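Side-chain contacts in ORC2 (PDB 1W5T), which binds DNA and ATP and takes part in regulating DNA replication, as a member of the Cdc6/Orc family of AAA+ ATPases: residues 30-35 / 73-78; 66-71 / 208-213. All blocks are in the same frame, centred on the assembly; numbering follows the deposited sequence.

Contact 1 of 2, residues 30-35 / 73-78; sequences EAEALA and VKRVSE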
# COMPACT_ATOMS: atom_id res chain seq x y z
N GLU A 30 9.38 -9.66 9.01
CA GLU A 30 9.72 -8.65 8.04
C GLU A 30 10.11 -7.34 8.70
O GLU A 30 11.02 -6.69 8.23
CB GLU A 30 8.65 -8.44 6.95
CG GLU A 30 7.30 -9.09 7.18
CD GLU A 30 7.31 -10.61 7.14
OE1 GLU A 30 7.31 -11.20 6.03
OE2 GLU A 30 7.28 -11.22 8.23
N ALA A 31 9.46 -7.00 9.81
CA ALA A 31 9.80 -5.80 10.57
C ALA A 31 11.17 -5.90 11.21
O ALA A 31 11.89 -4.92 11.26
CB ALA A 31 8.75 -5.49 11.63
N GLU A 32 11.52 -7.09 11.70
CA GLU A 32 12.85 -7.31 12.28
C GLU A 32 13.97 -7.22 11.27
O GLU A 32 15.03 -6.68 11.59
CB GLU A 32 12.94 -8.67 12.90
CG GLU A 32 11.75 -8.97 13.75
CD GLU A 32 12.01 -8.81 15.21
OE1 GLU A 32 12.37 -7.67 15.63
OE2 GLU A 32 11.82 -9.82 15.94
N ALA A 33 13.72 -7.74 10.07
CA ALA A 33 14.70 -7.79 9.00
C ALA A 33 15.03 -6.40 8.54
O ALA A 33 16.19 -6.09 8.35
CB ALA A 33 14.20 -8.63 7.80
N LEU A 34 13.98 -5.58 8.37
CA LEU A 34 14.10 -4.19 7.98
C LEU A 34 14.79 -3.40 9.07
O LEU A 34 15.65 -2.58 8.79
CB LEU A 34 12.73 -3.58 7.76
CG LEU A 34 12.16 -3.53 6.36
CD1 LEU A 34 10.85 -2.75 6.45
CD2 LEU A 34 13.10 -2.86 5.41
N ALA A 35 14.37 -3.61 10.31
CA ALA A 35 14.99 -2.91 11.43
C ALA A 35 16.48 -3.21 11.47
O ALA A 35 17.29 -2.30 11.51
CB ALA A 35 14.31 -3.29 12.72
N VAL A 73 10.37 1.67 12.02
CA VAL A 73 11.11 2.85 12.38
C VAL A 73 11.03 3.02 13.90
O VAL A 73 12.04 3.35 14.57
CB VAL A 73 10.56 4.07 11.61
CG1 VAL A 73 11.11 5.36 12.18
CG2 VAL A 73 10.92 3.92 10.09
N LYS A 74 9.86 2.74 14.44
CA LYS A 74 9.67 2.74 15.88
C LYS A 74 10.66 1.79 16.55
O LYS A 74 11.37 2.19 17.48
CB LYS A 74 8.21 2.45 16.27
CG LYS A 74 7.88 2.65 17.74
CD LYS A 74 6.38 2.35 18.02
CE LYS A 74 6.06 0.83 18.19
NZ LYS A 74 4.60 0.44 18.01
N ARG A 75 10.75 0.56 16.05
CA ARG A 75 11.75 -0.40 16.54
C ARG A 75 13.20 0.03 16.39
O ARG A 75 13.98 -0.16 17.30
CB ARG A 75 11.53 -1.80 15.93
CG ARG A 75 10.21 -2.42 16.44
CD ARG A 75 10.25 -2.83 17.90
NE ARG A 75 11.27 -3.86 18.07
CZ ARG A 75 12.49 -3.78 18.65
NH1 ARG A 75 12.94 -2.67 19.25
NH2 ARG A 75 13.25 -4.87 18.62
N VAL A 76 13.57 0.58 15.24
CA VAL A 76 14.93 1.09 15.07
C VAL A 76 15.24 2.10 16.22
O VAL A 76 16.24 1.99 16.95
CB VAL A 76 15.11 1.72 13.68
CG1 VAL A 76 16.45 2.42 13.56
CG2 VAL A 76 14.99 0.63 12.61
N SER A 77 14.33 3.03 16.43
CA SER A 77 14.43 4.01 17.50
C SER A 77 14.55 3.39 18.92
O SER A 77 15.45 3.80 19.68
CB SER A 77 13.23 4.96 17.46
OG SER A 77 13.56 6.22 17.99
N GLU A 78 13.67 2.44 19.29
CA GLU A 78 13.84 1.80 20.60
C GLU A 78 15.21 1.11 20.75
O GLU A 78 15.91 1.32 21.76
CB GLU A 78 12.73 0.83 21.03
CG GLU A 78 11.48 0.74 20.18
CD GLU A 78 10.42 -0.26 20.73
OE1 GLU A 78 10.74 -1.01 21.69
OE2 GLU A 78 9.28 -0.30 20.16

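Contact 2 of 2, residues 66-71 / 208-213; sequences TTLAKF and FKLHLP. With MG (magnesium ion), chain E; ANP (phosphoaminophosphonic acid-adenylate ester), chain D.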
# COMPACT_ATOMS: atom_id res chain seq x y z
N THR A 66 1.86 0.86 5.35
CA THR A 66 2.10 1.98 6.24
C THR A 66 2.44 1.53 7.65
O THR A 66 3.40 2.00 8.23
CB THR A 66 0.88 2.94 6.20
OG1 THR A 66 0.71 3.41 4.87
CG2 THR A 66 1.15 4.20 6.98
N THR A 67 1.65 0.61 8.19
CA THR A 67 1.87 0.04 9.52
C THR A 67 3.24 -0.61 9.68
O THR A 67 3.89 -0.38 10.66
CB THR A 67 0.77 -0.99 9.83
OG1 THR A 67 -0.47 -0.30 9.95
CG2 THR A 67 0.98 -1.64 11.25
N LEU A 68 3.64 -1.45 8.74
CA LEU A 68 4.98 -2.04 8.79
C LEU A 68 6.05 -0.97 8.81
O LEU A 68 7.01 -1.08 9.56
CB LEU A 68 5.23 -2.94 7.57
CG LEU A 68 6.58 -3.69 7.56
CD1 LEU A 68 6.81 -4.49 8.87
CD2 LEU A 68 6.73 -4.58 6.30
N ALA A 69 5.90 0.06 7.98
CA ALA A 69 6.95 1.05 7.86
C ALA A 69 7.06 1.82 9.18
O ALA A 69 8.16 2.02 9.68
CB ALA A 69 6.68 2.00 6.67
N LYS A 70 5.92 2.21 9.76
CA LYS A 70 5.98 2.99 10.98
C LYS A 70 6.40 2.15 12.14
O LYS A 70 7.17 2.59 12.96
CB LYS A 70 4.68 3.67 11.32
CG LYS A 70 4.32 4.80 10.44
CD LYS A 70 2.90 5.22 10.77
CE LYS A 70 2.69 6.67 10.41
NZ LYS A 70 1.24 6.91 10.36
N PHE A 71 5.91 0.91 12.20
CA PHE A 71 6.34 0.06 13.29
C PHE A 71 7.85 -0.15 13.27
O PHE A 71 8.47 -0.14 14.31
CB PHE A 71 5.58 -1.27 13.29
CG PHE A 71 5.96 -2.18 14.41
CD1 PHE A 71 5.34 -2.08 15.64
CD2 PHE A 71 6.93 -3.20 14.22
CE1 PHE A 71 5.69 -2.95 16.70
CE2 PHE A 71 7.26 -4.09 15.26
CZ PHE A 71 6.67 -3.94 16.51
N PHE A 208 17.15 -3.22 -0.05
CA PHE A 208 16.22 -4.27 0.33
C PHE A 208 14.80 -3.85 -0.02
O PHE A 208 14.33 -2.77 0.36
CB PHE A 208 16.36 -4.60 1.80
CG PHE A 208 15.66 -5.86 2.24
CD1 PHE A 208 15.83 -7.06 1.54
CD2 PHE A 208 14.84 -5.86 3.36
CE1 PHE A 208 15.17 -8.22 1.95
CE2 PHE A 208 14.20 -7.03 3.79
CZ PHE A 208 14.36 -8.21 3.09
N LYS A 209 14.14 -4.73 -0.77
CA LYS A 209 12.81 -4.51 -1.30
C LYS A 209 11.96 -5.56 -0.64
O LYS A 209 12.28 -6.75 -0.65
CB LYS A 209 12.77 -4.65 -2.82
CG LYS A 209 13.37 -3.50 -3.54
CD LYS A 209 13.88 -3.91 -4.91
CE LYS A 209 14.85 -2.89 -5.47
NZ LYS A 209 15.36 -3.29 -6.81
N LEU A 210 10.85 -5.13 -0.07
CA LEU A 210 9.98 -6.04 0.63
C LEU A 210 8.55 -5.97 0.07
O LEU A 210 7.88 -4.92 0.09
CB LEU A 210 10.00 -5.68 2.13
CG LEU A 210 9.50 -6.70 3.12
CD1 LEU A 210 9.96 -8.15 2.73
CD2 LEU A 210 10.05 -6.30 4.49
N HIS A 211 8.07 -7.10 -0.44
CA HIS A 211 6.75 -7.18 -1.04
C HIS A 211 5.74 -7.73 -0.03
O HIS A 211 5.86 -8.84 0.46
CB HIS A 211 6.84 -8.05 -2.29
CG HIS A 211 5.52 -8.36 -2.94
ND1 HIS A 211 5.01 -9.64 -3.02
CD2 HIS A 211 4.60 -7.57 -3.54
CE1 HIS A 211 3.85 -9.62 -3.64
NE2 HIS A 211 3.57 -8.37 -3.95
N LEU A 212 4.74 -6.93 0.30
CA LEU A 212 3.68 -7.35 1.23
C LEU A 212 2.48 -7.91 0.47
O LEU A 212 1.87 -7.20 -0.32
CB LEU A 212 3.21 -6.17 2.06
CG LEU A 212 3.73 -6.00 3.49
CD1 LEU A 212 5.10 -6.60 3.79
CD2 LEU A 212 3.64 -4.57 3.95
N PRO A 213 2.14 -9.18 0.66
CA PRO A 213 0.96 -9.69 -0.02
C PRO A 213 -0.28 -9.44 0.88
O PRO A 213 -0.16 -9.10 2.07
CB PRO A 213 1.23 -11.21 -0.11
CG PRO A 213 1.94 -11.51 1.24
CD PRO A 213 2.78 -10.21 1.50
MG MG E . -0.86 3.05 3.26
PG ANP D . -3.53 1.27 1.56
O1G ANP D . -4.94 2.01 1.59
O2G ANP D . -2.39 2.37 1.65
O3G ANP D . -3.34 0.35 0.28
PB ANP D . -1.95 -0.17 3.65
O1B ANP D . -0.87 0.97 3.85
O2B ANP D . -1.34 -1.28 2.74
N3B ANP D . -3.45 0.39 3.04
PA ANP D . -2.26 -0.20 6.51
O1A ANP D . -0.79 -0.28 7.12
O2A ANP D . -2.75 1.31 6.53
O3A ANP D . -2.35 -0.89 5.05
O5' ANP D . -3.24 -1.19 7.33
C5' ANP D . -4.67 -1.33 7.29
C4' ANP D . -5.11 -1.57 8.73
O4' ANP D . -4.70 -2.86 9.18
C3' ANP D . -4.45 -0.61 9.72
O3' ANP D . -5.36 -0.37 10.76
C2' ANP D . -3.27 -1.38 10.29
O2' ANP D . -2.80 -0.96 11.57
C1' ANP D . -3.83 -2.79 10.31
N9 ANP D . -2.77 -3.76 10.06
C8 ANP D . -2.25 -4.07 8.81
N7 ANP D . -1.27 -5.01 8.89
C5 ANP D . -1.16 -5.37 10.18
C6 ANP D . -0.37 -6.28 11.07
N6 ANP D . 0.58 -7.13 10.58
N1 ANP D . -0.59 -6.26 12.41
C2 ANP D . -1.50 -5.48 12.98
N3 ANP D . -2.26 -4.60 12.30
C4 ANP D . -2.12 -4.53 10.89
O HOH W 1 0.73 3.29 1.83
O HOH W 2 -2.13 3.39 5.02

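Contact 1 of 2, residues 30-35 / 73-78
Ala35 and Val76 meet where segments 30-35 and 73-78 come nearest, and a methyl group does the touching: CG2 of Val76 lies 3.7 Å from CA of Ala35 and 4.0 Å from its CB. That branch sits beside the backbone N of Val76, anti to the carbonyl carbon, which turns it to the other helix. The small alanine side chain is consistent with the close approach of the backbones, with CA of Ala35 and CA of Val76 5.4 Å apart. Helix 65-82 follows the nucleotide-binding loop of the AAA+ domain, and helix 28-43 packs against it, its Ala31 and Leu34 packing on Thr72 of helix 65-82. Toward the solvent, opposite charges replace methyl groups. OE1 of Glu32 approaches the edge of the Arg75 guanidinium near its plane, yet stays 4.2 Å from NH2, too far for a salt bridge; the carboxylate and guanidinium planes are inclined at 66°. Bends at chi2 and chi3 curl the Arg75 chain, and its NH1 makes a long salt bridge, 3.7 Å, with OE1 of Glu78 one turn further on. On the inner side, Val76 also touches Leu141 of the central sheet.

Contact 2 of 2, residues 66-71 / 208-213
O1A, on the alpha-phosphate of the bound ATP analogue, is gripped twice by Thr67: the backbone N donates a nearly straight bond of 2.8 Å to O1A (165° at the hydrogen), and the OG1 hydroxyl gives a second to the same oxygen. OG1 in turn accepts a weak bond from the ribose O2'. One residue earlier, the N of Thr66 bonds to O1B of the beta-phosphate at 3.1 Å, while its OG1 binds the magnesium ion at 2.3 Å; O2G and O1B of the nucleotide and two waters are the other ligands modelled. Both hydroxyls lie beside their own backbone N, with chi1 near -60°, and therefore share the phosphate-facing end of the helix with the amides. Thr66 closes the Walker A motif (P-loop), whose Gly64 and Lys65 also bind the nucleotide. OG1 of Thr66 is also hydrogen-bonded to OD2 of Asp145. Away from the nucleotide, Leu68 turns to strand 206-212, its CG anti to the backbone N (chi1 -176°). Its CD2 methyl makes the contact, lying 3.6 Å from CD1 of Leu212, whose side chain runs aslant to that of Leu68, and 4.2 Å from CD2 of Leu210. Consecutive residues thus divide the work, so that amides and hydroxyls hold phosphate and metal while a purely apolar seam, with no hydrogen bond across it, joins the same helix to the edge strand.

In the fold
Helix 65-82 is common to both contacts: its first turns serve contact 2 and later ones contact 1, and the centres of the two contacts lie about 10 Å apart. Contact 2 is buried, joining the helix to an outermost strand of the parallel sheet beside the nucleotide. Contact 1 is only partly buried, a helix-helix junction that runs from an apolar interior to a charged, more exposed side. Direct packing connects them, for Ala31 CB lies 3.5 Å from Leu68 CD1, and Glu30 and Leu34 rest on Leu210. Helix 28-43 therefore touches both partners of contact 2. Neither interface has a hydrogen bond between its segments; in contact 2 the threonines next to Leu68 bond to the nucleotide and the magnesium ion, whereas contact 1 has only a loose approach of opposite charges.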